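Local coordinates for protein sulfide-quinone reductase (Aquifex aeolicus, PDB 3HYW) that oxidises hydrogen sulfide with a quinone as electron acceptor, using bound FAD and building up polysulfur that is released typically as cyclooctasulfur, at residues A[16-21]-A[28-33]; A[274-277]-A[283-286]; A[288-293]-A[325-330]; A[294-299]-A[318-323]; A[299-304]-A[361-366]. One frame throughout, in Å; residues are numbered along the deposited sequence.

Contact 1. Residues A[16-21]-A[28-33]; sequences ATAYNL and LKITLI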
# COMPACT_ATOMS: atom_id res chain seq x y z
N ALA A 16 -1.27 -30.20 27.46
CA ALA A 16 0.17 -29.96 27.30
C ALA A 16 0.89 -29.92 28.65
O ALA A 16 1.96 -30.51 28.79
CB ALA A 16 0.43 -28.66 26.52
N THR A 17 0.30 -29.24 29.63
CA THR A 17 0.90 -29.17 30.96
C THR A 17 0.91 -30.54 31.66
O THR A 17 1.94 -30.96 32.17
CB THR A 17 0.22 -28.10 31.86
OG1 THR A 17 0.02 -26.90 31.10
CG2 THR A 17 1.11 -27.77 33.06
N ALA A 18 -0.22 -31.24 31.65
CA ALA A 18 -0.31 -32.59 32.23
C ALA A 18 0.69 -33.58 31.61
O ALA A 18 1.36 -34.31 32.33
CB ALA A 18 -1.73 -33.13 32.14
N TYR A 19 0.77 -33.60 30.27
CA TYR A 19 1.71 -34.49 29.59
C TYR A 19 3.16 -34.09 29.86
O TYR A 19 4.02 -34.96 30.07
CB TYR A 19 1.46 -34.53 28.07
CG TYR A 19 0.22 -35.29 27.61
CD1 TYR A 19 -0.81 -35.64 28.49
CD2 TYR A 19 0.05 -35.60 26.26
CE1 TYR A 19 -1.95 -36.31 28.04
CE2 TYR A 19 -1.08 -36.25 25.81
CZ TYR A 19 -2.07 -36.61 26.70
OH TYR A 19 -3.19 -37.26 26.23
N ASN A 20 3.44 -32.78 29.88
CA ASN A 20 4.80 -32.30 30.15
C ASN A 20 5.24 -32.73 31.55
O ASN A 20 6.35 -33.23 31.73
CB ASN A 20 4.92 -30.78 30.03
CG ASN A 20 5.01 -30.30 28.59
OD1 ASN A 20 5.67 -30.91 27.75
ND2 ASN A 20 4.37 -29.17 28.31
N LEU A 21 4.36 -32.54 32.53
CA LEU A 21 4.59 -32.98 33.91
C LEU A 21 4.80 -34.49 34.02
O LEU A 21 5.70 -34.94 34.74
CB LEU A 21 3.43 -32.55 34.80
CG LEU A 21 3.40 -31.08 35.23
CD1 LEU A 21 2.05 -30.76 35.84
CD2 LEU A 21 4.53 -30.75 36.22
N LEU A 28 4.87 -38.55 39.73
CA LEU A 28 3.96 -37.45 40.07
C LEU A 28 2.50 -37.88 39.93
O LEU A 28 2.13 -38.44 38.91
CB LEU A 28 4.22 -36.27 39.12
CG LEU A 28 4.32 -34.82 39.60
CD1 LEU A 28 4.01 -33.87 38.46
CD2 LEU A 28 3.46 -34.49 40.81
N LYS A 29 1.68 -37.62 40.95
CA LYS A 29 0.24 -37.83 40.80
C LYS A 29 -0.37 -36.62 40.08
O LYS A 29 -0.11 -35.48 40.45
CB LYS A 29 -0.44 -38.07 42.16
CG LYS A 29 -1.91 -38.46 42.04
CD LYS A 29 -2.57 -38.63 43.42
CE LYS A 29 -4.07 -38.89 43.27
NZ LYS A 29 -4.79 -38.83 44.57
N ILE A 30 -1.15 -36.89 39.05
CA ILE A 30 -1.72 -35.84 38.21
C ILE A 30 -3.20 -36.12 37.96
O ILE A 30 -3.57 -37.19 37.49
CB ILE A 30 -0.98 -35.69 36.85
CG1 ILE A 30 0.51 -35.38 37.08
CG2 ILE A 30 -1.63 -34.60 36.00
CD1 ILE A 30 1.38 -35.60 35.87
N THR A 31 -4.03 -35.13 38.27
CA THR A 31 -5.46 -35.22 38.05
C THR A 31 -5.86 -34.09 37.11
O THR A 31 -5.54 -32.92 37.35
CB THR A 31 -6.24 -35.12 39.37
OG1 THR A 31 -5.80 -36.15 40.27
CG2 THR A 31 -7.74 -35.26 39.14
N LEU A 32 -6.55 -34.45 36.03
CA LEU A 32 -7.09 -33.48 35.11
C LEU A 32 -8.61 -33.44 35.24
O LEU A 32 -9.28 -34.48 35.15
CB LEU A 32 -6.67 -33.79 33.67
CG LEU A 32 -6.92 -32.71 32.60
CD1 LEU A 32 -5.74 -32.60 31.65
CD2 LEU A 32 -8.20 -32.98 31.83
N ILE A 33 -9.13 -32.24 35.47
CA ILE A 33 -10.57 -32.01 35.59
C ILE A 33 -11.03 -31.19 34.38
O ILE A 33 -10.53 -30.10 34.14
CB ILE A 33 -10.91 -31.21 36.89
CG1 ILE A 33 -10.34 -31.91 38.13
CG2 ILE A 33 -12.42 -31.02 37.01
CD1 ILE A 33 -10.45 -31.08 39.42
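Leu21 and Ala18, one helical turn apart, face the strand 29-33 and meet Leu28, Ile30 and Leu32, the alternate residues that point at the helix. Ile30 is the central bump: its CD1 reaches into the hollow between Ala18 and Leu21, 3.8 Å from the backbone O of Ala18 and also 3.8 Å from Leu21 CB. Its CG1 stands anti to the carbonyl carbon (chi1 -58°), with the chain extended beyond it, so that CD1 reaches the helix while the other branch, CG2, lies 4.1 Å from Ala18 CB. The small methyl of Ala18 thus meets both Ile30 CG2 and, toward the cofactor end, Leu32 CD1, the latter also 4.1 Å from Ala18 CB. No hydrogen bond crosses; the side chains meet through apolar contacts. This is the first beta-alpha-beta unit of the Rossmann-type FAD domain, in which strand 4-8, the glycine-rich turn and helix 12-24 lead on to strand 29-33; the helix and this second strand run nearly antiparallel, at 167°, with axes 9.6 Å apart. Val5 of the neighbouring strand 4-8 touches both Leu21 and Leu28, while Ile71 of strand 71-74 packs on Ala18. At the far end of the helical segment, Leu28 CD1 fits against Leu21, 3.9 Å from Leu21 CD2 and equally near Leu21 CB, the two side chains crossing at a slant.

Contact 2. Residues A[274-277]-A[283-286]; sequences MVIV and NPTY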
# COMPACT_ATOMS: atom_id res chain seq x y z
N MET A 274 -9.63 -13.25 34.48
CA MET A 274 -8.56 -14.12 34.01
C MET A 274 -7.51 -14.28 35.10
O MET A 274 -7.47 -13.49 36.06
CB MET A 274 -7.96 -13.59 32.71
CG MET A 274 -8.88 -13.80 31.53
SD MET A 274 -8.14 -13.35 29.95
CE MET A 274 -8.28 -11.61 29.94
N VAL A 275 -6.66 -15.30 34.95
CA VAL A 275 -5.67 -15.64 35.98
C VAL A 275 -4.51 -14.64 36.03
O VAL A 275 -3.80 -14.44 35.05
CB VAL A 275 -5.11 -17.07 35.80
CG1 VAL A 275 -4.19 -17.43 36.97
CG2 VAL A 275 -6.26 -18.10 35.69
N ILE A 276 -4.31 -14.05 37.20
CA ILE A 276 -3.16 -13.18 37.43
C ILE A 276 -1.90 -14.04 37.47
O ILE A 276 -1.78 -14.94 38.31
CB ILE A 276 -3.30 -12.33 38.71
CG1 ILE A 276 -4.59 -11.50 38.68
CG2 ILE A 276 -2.07 -11.41 38.90
CD1 ILE A 276 -4.98 -10.86 40.03
N VAL A 277 -0.99 -13.79 36.54
CA VAL A 277 0.26 -14.53 36.48
C VAL A 277 1.42 -13.56 36.34
O VAL A 277 1.24 -12.42 35.93
CB VAL A 277 0.30 -15.59 35.33
CG1 VAL A 277 -0.70 -16.71 35.59
CG2 VAL A 277 0.10 -14.95 33.95
N ASN A 283 1.03 -17.54 39.72
CA ASN A 283 0.35 -16.50 40.47
C ASN A 283 1.31 -15.86 41.48
O ASN A 283 2.03 -16.59 42.16
CB ASN A 283 -0.87 -17.06 41.20
CG ASN A 283 -1.70 -15.98 41.85
OD1 ASN A 283 -2.32 -15.15 41.17
ND2 ASN A 283 -1.72 -15.97 43.17
N PRO A 284 1.36 -14.52 41.54
CA PRO A 284 2.26 -13.80 42.45
C PRO A 284 2.02 -14.06 43.94
O PRO A 284 2.96 -13.99 44.73
CB PRO A 284 1.98 -12.33 42.13
CG PRO A 284 1.46 -12.35 40.73
CD PRO A 284 0.61 -13.58 40.68
N THR A 285 0.77 -14.34 44.32
CA THR A 285 0.40 -14.48 45.73
C THR A 285 0.46 -15.94 46.18
O THR A 285 1.06 -16.26 47.21
CB THR A 285 -1.01 -13.89 46.02
OG1 THR A 285 -1.05 -12.52 45.61
CG2 THR A 285 -1.34 -13.96 47.51
N TYR A 286 -0.17 -16.82 45.41
CA TYR A 286 -0.16 -18.25 45.69
C TYR A 286 0.79 -18.92 44.71
O TYR A 286 0.46 -19.16 43.55
CB TYR A 286 -1.58 -18.84 45.62
CG TYR A 286 -2.55 -18.21 46.59
CD1 TYR A 286 -3.43 -17.21 46.19
CD2 TYR A 286 -2.60 -18.63 47.93
CE1 TYR A 286 -4.33 -16.62 47.09
CE2 TYR A 286 -3.49 -18.05 48.83
CZ TYR A 286 -4.36 -17.05 48.40
OH TYR A 286 -5.24 -16.49 49.29
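Ile276 meets both Asn283 and Pro284, its backbone O turned to them and its side chain crossing the proline. In Ile276, CG1 is anti to the carbonyl carbon (chi1 -56°), while CG2 is anti to the backbone N and lies 3.9 Å from Pro284 CD; the two side chains cross at about a right angle. The same CD is 3.6 Å from Ile276 O, so Pro284 CD meets both the branch methyl and the carbonyl. Asn283 has CG anti to its own N (chi1 -173°), a torsion that carries the amide back toward residues 274-277 although the CB itself does not head there. Its CA also gives a CH-O contact to Ile276 O, 3.4 Å long with an angle of 147° at the hydrogen. Val277 turns its side chain from the partner segment; its CA comes 4.5 Å from Asn283 CA. The backbones of both segments are tied in: Val275 pairs with Val295 and Ala297, and Asn283 with Ile289. The arrangement is the neck of a loop between helix 258-261 and strand 289-291, two irregular segments closed by an aliphatic-proline contact beside the last strand of the parallel FAD-domain sheet.

Contact 3. Residues A[288-293]-A[325-330]; sequences NIFGVG and AHNIVN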
# COMPACT_ATOMS: atom_id res chain seq x y z
N ASN A 288 1.96 -21.79 44.30
CA ASN A 288 1.64 -23.13 43.81
C ASN A 288 0.48 -23.14 42.80
O ASN A 288 0.01 -24.21 42.40
CB ASN A 288 1.40 -24.10 44.97
CG ASN A 288 0.14 -23.78 45.77
OD1 ASN A 288 -0.26 -22.63 45.88
ND2 ASN A 288 -0.48 -24.81 46.35
N ILE A 289 0.03 -21.95 42.40
CA ILE A 289 -0.99 -21.81 41.35
C ILE A 289 -0.35 -21.24 40.09
O ILE A 289 0.36 -20.24 40.14
CB ILE A 289 -2.19 -20.92 41.80
CG1 ILE A 289 -2.92 -21.56 42.99
CG2 ILE A 289 -3.15 -20.70 40.62
CD1 ILE A 289 -4.08 -20.72 43.54
N PHE A 290 -0.61 -21.90 38.97
CA PHE A 290 -0.09 -21.51 37.67
C PHE A 290 -1.27 -21.38 36.70
O PHE A 290 -2.30 -22.04 36.86
CB PHE A 290 0.93 -22.54 37.16
CG PHE A 290 2.17 -22.65 38.02
CD1 PHE A 290 2.17 -23.44 39.17
CD2 PHE A 290 3.34 -21.97 37.68
CE1 PHE A 290 3.31 -23.53 39.96
CE2 PHE A 290 4.48 -22.07 38.46
CZ PHE A 290 4.47 -22.85 39.61
N GLY A 291 -1.12 -20.51 35.71
CA GLY A 291 -2.13 -20.38 34.66
C GLY A 291 -1.50 -20.70 33.31
O GLY A 291 -0.37 -20.31 33.04
N VAL A 292 -2.24 -21.42 32.47
CA VAL A 292 -1.75 -21.77 31.14
C VAL A 292 -2.88 -21.57 30.14
O VAL A 292 -4.00 -22.00 30.37
CB VAL A 292 -1.24 -23.25 31.06
CG1 VAL A 292 -0.84 -23.63 29.64
CG2 VAL A 292 -0.07 -23.48 32.00
N GLY A 293 -2.58 -20.88 29.03
CA GLY A 293 -3.56 -20.72 27.97
C GLY A 293 -4.27 -19.38 27.92
O GLY A 293 -3.78 -18.38 28.44
N ALA A 325 5.32 -26.59 33.64
CA ALA A 325 5.74 -27.94 34.02
C ALA A 325 7.14 -27.98 34.63
O ALA A 325 7.35 -28.61 35.66
CB ALA A 325 5.63 -28.90 32.84
N HIS A 326 8.09 -27.27 34.02
CA HIS A 326 9.45 -27.18 34.57
C HIS A 326 9.49 -26.45 35.91
O HIS A 326 10.20 -26.87 36.83
CB HIS A 326 10.41 -26.51 33.58
CG HIS A 326 10.92 -27.44 32.52
ND1 HIS A 326 11.94 -28.34 32.75
CD2 HIS A 326 10.53 -27.62 31.24
CE1 HIS A 326 12.16 -29.03 31.64
NE2 HIS A 326 11.32 -28.61 30.71
N ASN A 327 8.71 -25.37 36.00
CA ASN A 327 8.60 -24.59 37.22
C ASN A 327 8.06 -25.39 38.40
O ASN A 327 8.56 -25.28 39.52
CB ASN A 327 7.74 -23.34 36.98
CG ASN A 327 8.45 -22.29 36.14
OD1 ASN A 327 7.82 -21.38 35.59
ND2 ASN A 327 9.76 -22.40 36.03
N ILE A 328 7.03 -26.20 38.14
CA ILE A 328 6.44 -27.09 39.15
C ILE A 328 7.41 -28.18 39.60
O ILE A 328 7.60 -28.42 40.80
CB ILE A 328 5.11 -27.72 38.65
CG1 ILE A 328 4.01 -26.66 38.60
CG2 ILE A 328 4.67 -28.88 39.55
CD1 ILE A 328 2.73 -27.09 37.87
N VAL A 329 8.02 -28.84 38.62
CA VAL A 329 8.98 -29.90 38.85
C VAL A 329 10.19 -29.39 39.65
O VAL A 329 10.61 -30.02 40.62
CB VAL A 329 9.39 -30.56 37.50
CG1 VAL A 329 10.69 -31.33 37.62
CG2 VAL A 329 8.27 -31.47 37.01
N ASN A 330 10.71 -28.22 39.26
CA ASN A 330 11.84 -27.61 39.95
C ASN A 330 11.52 -27.16 41.37
O ASN A 330 12.40 -27.18 42.24
CB ASN A 330 12.40 -26.45 39.14
CG ASN A 330 13.23 -26.91 37.96
OD1 ASN A 330 13.39 -28.11 37.74
ND2 ASN A 330 13.77 -25.96 37.21
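The Phe290 ring meets Ile328 and Asn327 at a slant, taking neither of them squarely on a face nor squarely at an edge. Ile328 takes the CD1-CE1 side: its CG1 lies 3.5 Å from Phe290 CE1, a close apolar approach, and its CD1 lies 3.9 Å from Phe290 CD1. Ring and isoleucine slide past one another in opposite directions. Further round the ring, on the same side of its plane, Phe290 CE2 is 3.8 Å from Asn327 CB. The amide plane of Asn327 is inclined 32° to the ring, but it is the CB that touches. Phe290 CG stands anti to the carbonyl carbon (chi1 -64°), directing the ring from strand 289-291 onto two consecutive residues of helix 314-332. Ile328 has its CG1 in the corresponding position (chi1 -72°), which brings the CG1-CD1 arm to the ring although its CB does not head straight for the strand. An alanine at Phe290 would take the whole ring out and is likely to leave Ile328 CG1 and Asn327 CB facing a gap. Other core residues join in: Val324 of the same helix also touches Phe290, Leu21 of helix 12-24 packs on Ile328, and Tyr100 and Val102 of strand 100-103 also touch Ile328. All three touching residues are buried, and no hydrogen bond crosses between the segments. Here a long helix lies against the outermost strand, within this chain, of the parallel five-stranded sheet of the Rossmann-type FAD domain.

Contact 4. Residues A[294-299]-A[318-323]; sequences VVTAIP and EQMAMA. With FAD (flavin-adenine dinucleotide), chain G.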
# COMPACT_ATOMS: atom_id res chain seq x y z
N VAL A 294 -5.44 -19.39 27.27
CA VAL A 294 -6.23 -18.18 27.03
C VAL A 294 -6.73 -17.56 28.33
O VAL A 294 -6.95 -16.35 28.41
CB VAL A 294 -7.44 -18.51 26.10
CG1 VAL A 294 -8.36 -17.31 25.96
CG2 VAL A 294 -6.95 -18.96 24.73
N VAL A 295 -6.90 -18.39 29.34
CA VAL A 295 -7.41 -17.94 30.63
C VAL A 295 -6.44 -17.02 31.39
O VAL A 295 -6.81 -16.40 32.38
CB VAL A 295 -7.84 -19.14 31.52
CG1 VAL A 295 -6.62 -19.82 32.17
CG2 VAL A 295 -8.84 -18.68 32.59
N THR A 296 -5.19 -16.95 30.92
CA THR A 296 -4.17 -16.11 31.58
C THR A 296 -4.35 -14.62 31.26
O THR A 296 -4.60 -14.24 30.12
CB THR A 296 -2.72 -16.55 31.25
OG1 THR A 296 -2.49 -16.50 29.83
CG2 THR A 296 -2.47 -17.96 31.77
N ALA A 297 -4.21 -13.78 32.28
CA ALA A 297 -4.32 -12.34 32.09
C ALA A 297 -3.01 -11.77 31.55
O ALA A 297 -2.02 -11.64 32.27
CB ALA A 297 -4.71 -11.65 33.39
N ILE A 298 -3.01 -11.43 30.26
CA ILE A 298 -1.84 -10.82 29.63
C ILE A 298 -2.29 -9.45 29.13
O ILE A 298 -3.29 -9.37 28.42
CB ILE A 298 -1.29 -11.68 28.45
CG1 ILE A 298 -0.88 -13.08 28.92
CG2 ILE A 298 -0.08 -11.00 27.79
CD1 ILE A 298 -0.44 -13.99 27.78
N PRO A 299 -1.57 -8.38 29.52
CA PRO A 299 -1.96 -7.03 29.10
C PRO A 299 -1.92 -6.90 27.57
O PRO A 299 -1.17 -7.63 26.92
CB PRO A 299 -0.89 -6.14 29.75
CG PRO A 299 -0.31 -6.99 30.87
CD PRO A 299 -0.34 -8.37 30.34
N GLU A 318 1.70 -23.82 24.29
CA GLU A 318 2.60 -24.96 24.45
C GLU A 318 3.87 -24.54 25.20
O GLU A 318 4.38 -25.29 26.03
CB GLU A 318 2.99 -25.54 23.08
CG GLU A 318 1.87 -26.30 22.36
CD GLU A 318 2.34 -26.88 21.03
OE1 GLU A 318 3.50 -27.31 20.93
OE2 GLU A 318 1.53 -26.89 20.08
N GLN A 319 4.37 -23.34 24.89
CA GLN A 319 5.51 -22.76 25.59
C GLN A 319 5.19 -22.42 27.06
O GLN A 319 6.03 -22.66 27.92
CB GLN A 319 6.02 -21.53 24.84
CG GLN A 319 6.56 -21.87 23.46
CD GLN A 319 6.91 -20.66 22.64
OE1 GLN A 319 6.58 -19.54 23.02
NE2 GLN A 319 7.59 -20.86 21.52
N MET A 320 4.00 -21.86 27.32
CA MET A 320 3.50 -21.66 28.69
C MET A 320 3.50 -22.98 29.44
O MET A 320 3.95 -23.06 30.57
CB MET A 320 2.07 -21.14 28.70
CG MET A 320 1.89 -19.72 28.25
SD MET A 320 0.14 -19.39 28.03
CE MET A 320 0.18 -17.83 27.17
N ALA A 321 2.96 -24.01 28.79
CA ALA A 321 2.87 -25.35 29.36
C ALA A 321 4.22 -25.95 29.71
O ALA A 321 4.37 -26.54 30.78
CB ALA A 321 2.10 -26.28 28.41
N MET A 322 5.20 -25.81 28.81
CA MET A 322 6.57 -26.30 29.07
C MET A 322 7.19 -25.58 30.26
O MET A 322 7.78 -26.22 31.14
CB MET A 322 7.50 -26.09 27.86
CG MET A 322 7.16 -26.86 26.62
SD MET A 322 8.32 -26.40 25.30
CE MET A 322 7.22 -26.49 23.88
N ALA A 323 7.06 -24.26 30.28
CA ALA A 323 7.59 -23.43 31.37
C ALA A 323 6.95 -23.79 32.71
O ALA A 323 7.66 -23.96 33.71
CB ALA A 323 7.41 -21.95 31.06
PA FAD G . -9.13 -24.75 25.30
O1A FAD G . -8.24 -25.53 24.37
O2A FAD G . -10.40 -24.15 24.78
O5B FAD G . -9.45 -25.72 26.53
C5B FAD G . -10.13 -25.31 27.70
C4B FAD G . -10.65 -26.58 28.37
O4B FAD G . -11.12 -26.29 29.68
C3B FAD G . -11.83 -27.16 27.61
O3B FAD G . -11.70 -28.58 27.58
C2B FAD G . -13.03 -26.75 28.45
O2B FAD G . -14.12 -27.65 28.30
C1B FAD G . -12.44 -26.79 29.85
N9A FAD G . -13.16 -25.98 30.87
C8A FAD G . -13.69 -24.74 30.70
N7A FAD G . -14.24 -24.34 31.88
C5A FAD G . -14.04 -25.34 32.78
C6A FAD G . -14.37 -25.51 34.12
N6A FAD G . -15.04 -24.54 34.79
N1A FAD G . -14.02 -26.66 34.76
C2A FAD G . -13.36 -27.63 34.11
N3A FAD G . -13.03 -27.50 32.81
C4A FAD G . -13.36 -26.36 32.13
N1 FAD G . -4.32 -20.99 17.75
C2 FAD G . -3.34 -21.28 16.85
O2 FAD G . -2.15 -21.27 17.19
N3 FAD G . -3.64 -21.61 15.57
C4 FAD G . -4.93 -21.64 15.16
O4 FAD G . -5.25 -21.96 13.87
C4X FAD G . -5.94 -21.35 16.07
N5 FAD G . -7.23 -21.38 15.66
C5X FAD G . -8.23 -21.10 16.52
C6 FAD G . -9.56 -21.16 16.07
C7 FAD G . -10.60 -20.87 16.94
C7M FAD G . -12.03 -20.93 16.41
C8 FAD G . -10.32 -20.52 18.26
C8M FAD G . -11.41 -20.19 19.26
C9 FAD G . -8.99 -20.46 18.70
C9A FAD G . -7.93 -20.77 17.84
N10 FAD G . -6.63 -20.73 18.26
C10 FAD G . -5.63 -21.01 17.39
C1' FAD G . -6.31 -20.31 19.64
C2' FAD G . -5.91 -21.32 20.70
O2' FAD G . -4.87 -22.18 20.19
C3' FAD G . -7.15 -22.08 21.16
O3' FAD G . -8.12 -21.14 21.68
C4' FAD G . -6.80 -23.11 22.23
O4' FAD G . -7.89 -24.04 22.31
C5' FAD G . -6.58 -22.45 23.58
O5' FAD G . -6.16 -23.42 24.53
P FAD G . -6.68 -23.41 26.06
O1P FAD G . -6.10 -24.61 26.75
O2P FAD G . -6.48 -22.04 26.67
O3P FAD G . -8.29 -23.55 25.95
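The FAD site of the Rossmann-type domain adjoins this contact, where the loop following strand 289-291 passes helix 314-332. Val294, an FAD-binding residue, gives its backbone N-H to FAD O2P at 2.9 Å and 168°, a nearly straight bond to a phosphate oxygen. Its CG2 lies 3.7 Å from FAD C5', so the same residue adds an apolar touch to the polar one. A few residues on, within these two segments, the helix meets the loop through Met320. CG of Met320 is anti to its carbonyl carbon (chi1 -71°), and the extended side chain carries CE to the loop. There it touches two side chains. Thr296 OG1 sits between its own backbone N and carbonyl carbon (chi1 59°) and is hydrogen-bonded to Gly293 O, its polar partner within the loop. Lys312 NZ bonds to the carbonyl oxygens of Val294 and Thr296, linking two carbonyls of the loop. On the helix, Glu318 touches the bound decylubiquinone, so one short helical segment faces the quinone as well as the FAD loop. The methyl CE of Met320 is 4.0 Å from Thr296 OG1 and, tip to tip, 3.9 Å from Ile298 CD1.

Contact 5. Residues A[299-304]-A[361-366]; sequences PPIEKT and DPVIPP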
# COMPACT_ATOMS: atom_id res chain seq x y z
N PRO A 299 -1.57 -8.38 29.52
CA PRO A 299 -1.96 -7.03 29.10
C PRO A 299 -1.92 -6.90 27.57
O PRO A 299 -1.17 -7.63 26.92
CB PRO A 299 -0.89 -6.14 29.75
CG PRO A 299 -0.31 -6.99 30.87
CD PRO A 299 -0.34 -8.37 30.34
N PRO A 300 -2.73 -5.99 27.00
CA PRO A 300 -2.72 -5.85 25.54
C PRO A 300 -1.40 -5.29 25.00
O PRO A 300 -0.72 -4.53 25.69
CB PRO A 300 -3.88 -4.89 25.27
CG PRO A 300 -4.08 -4.15 26.53
CD PRO A 300 -3.73 -5.11 27.63
N ILE A 301 -1.04 -5.68 23.78
CA ILE A 301 0.18 -5.19 23.14
C ILE A 301 0.07 -3.69 22.83
O ILE A 301 1.05 -2.96 22.87
CB ILE A 301 0.54 -6.02 21.88
CG1 ILE A 301 1.14 -7.36 22.30
CG2 ILE A 301 1.50 -5.24 20.97
CD1 ILE A 301 1.19 -8.40 21.20
N GLU A 302 -1.14 -3.24 22.51
CA GLU A 302 -1.42 -1.81 22.40
C GLU A 302 -2.88 -1.48 22.69
O GLU A 302 -3.77 -2.28 22.43
CB GLU A 302 -0.98 -1.24 21.04
CG GLU A 302 -1.42 -2.01 19.81
CD GLU A 302 -0.84 -1.42 18.52
OE1 GLU A 302 0.39 -1.16 18.47
OE2 GLU A 302 -1.62 -1.22 17.56
N LYS A 303 -3.09 -0.30 23.27
CA LYS A 303 -4.42 0.25 23.49
C LYS A 303 -4.89 0.84 22.16
O LYS A 303 -4.45 1.91 21.74
CB LYS A 303 -4.37 1.32 24.59
CG LYS A 303 -5.73 1.85 25.07
CD LYS A 303 -5.54 2.90 26.16
CE LYS A 303 -6.86 3.53 26.63
NZ LYS A 303 -7.55 2.72 27.70
N THR A 304 -5.77 0.11 21.48
CA THR A 304 -6.28 0.53 20.17
C THR A 304 -7.51 1.42 20.36
O THR A 304 -8.14 1.35 21.41
CB THR A 304 -6.61 -0.69 19.31
OG1 THR A 304 -7.45 -1.58 20.05
CG2 THR A 304 -5.33 -1.44 18.93
N ASP A 361 8.31 -13.54 16.54
CA ASP A 361 9.19 -13.97 17.63
C ASP A 361 9.89 -12.81 18.35
O ASP A 361 10.82 -12.22 17.81
CB ASP A 361 10.25 -14.97 17.11
CG ASP A 361 11.24 -15.40 18.19
OD1 ASP A 361 10.81 -15.60 19.34
OD2 ASP A 361 12.44 -15.52 17.88
N PRO A 362 9.44 -12.49 19.58
CA PRO A 362 8.22 -13.00 20.21
C PRO A 362 6.99 -12.30 19.64
O PRO A 362 7.13 -11.38 18.84
CB PRO A 362 8.41 -12.65 21.70
CG PRO A 362 9.83 -12.18 21.83
CD PRO A 362 10.19 -11.62 20.50
N VAL A 363 5.80 -12.72 20.06
CA VAL A 363 4.58 -12.06 19.61
C VAL A 363 4.51 -10.64 20.18
O VAL A 363 4.18 -9.69 19.47
CB VAL A 363 3.31 -12.89 19.96
CG1 VAL A 363 2.08 -12.28 19.33
CG2 VAL A 363 3.46 -14.29 19.44
N ILE A 364 4.86 -10.50 21.45
CA ILE A 364 4.89 -9.19 22.11
C ILE A 364 6.21 -8.47 21.78
O ILE A 364 7.29 -9.00 22.06
CB ILE A 364 4.70 -9.34 23.65
CG1 ILE A 364 3.37 -10.04 23.96
CG2 ILE A 364 4.78 -7.98 24.34
CD1 ILE A 364 3.29 -10.63 25.37
N PRO A 365 6.12 -7.27 21.16
CA PRO A 365 7.31 -6.50 20.79
C PRO A 365 8.14 -6.04 22.00
O PRO A 365 7.60 -5.98 23.11
CB PRO A 365 6.74 -5.29 20.05
CG PRO A 365 5.36 -5.70 19.64
CD PRO A 365 4.88 -6.57 20.76
N PRO A 366 9.43 -5.72 21.81
CA PRO A 366 10.20 -5.73 20.54
C PRO A 366 10.47 -7.14 20.01
O PRO A 366 10.75 -8.06 20.78
CB PRO A 366 11.52 -5.05 20.92
CG PRO A 366 11.29 -4.42 22.26
CD PRO A 366 10.26 -5.26 22.93
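Ile301 points its side chain at residues 363-365, and its branches spread over three residues. From CB, the CG2 branch, anti to the backbone N, goes to the proline: Ile301 CG2 is 3.6 Å from Pro365 CD, the two side chains crossing at about a right angle. The other branch leaves CB anti to the carbonyl carbon (chi1 -76°). Its first carbon, Ile301 CG1, lies 3.9 Å from Ile364 CG1. At the tip, Ile301 CD1 is also 3.9 Å from Ile364 CG1 and comes 3.7 Å from the backbone O of Val363, with Val363 CG1 beyond at 4.4 Å. That carbonyl is hydrogen-bonded to Arg367 NH1. Val310 packs on Ile301 too. Putting a glycine in place of Ile301 would probably leave Ile364 CG1 and Pro365 CD without their partner and open a gap between the two loops. Pro365 also touches Asn214 of a neighbouring subunit, and Pro362, which follows a cis peptide bond, packs on Tyr178 of that subunit. The contact joins two irregular, proline-rich loops, one between strand 289-291 and helix 314-332 and the other between strands 355-361 and 369-375, beside the subunit interface of the trimer.

How the contacts relate
Contacts 1, 3 and 4 form one continuous core in the FAD-binding part. Helix 12-24 of contact 1 lies against helix 314-332, which contacts 3 and 4 share: Asn20 CB is 3.5 Å from Ala325 CB, and Ala16 CB is 3.5 Å from Ala321 CB. Contacts 1 and 3 also reach the same parallel sheet, their centres about 10 Å apart. Contact 2 touches contacts 3 and 4, with Val275 N 2.8 Å from Val295 O of contact 4. Contact 5 shares Pro299 with contact 4 but lies about 30 Å from contact 1, centre to centre. The side chain of Val363 lies about 8 Å from the bound octathiocane and about 9 Å from the bound FAD.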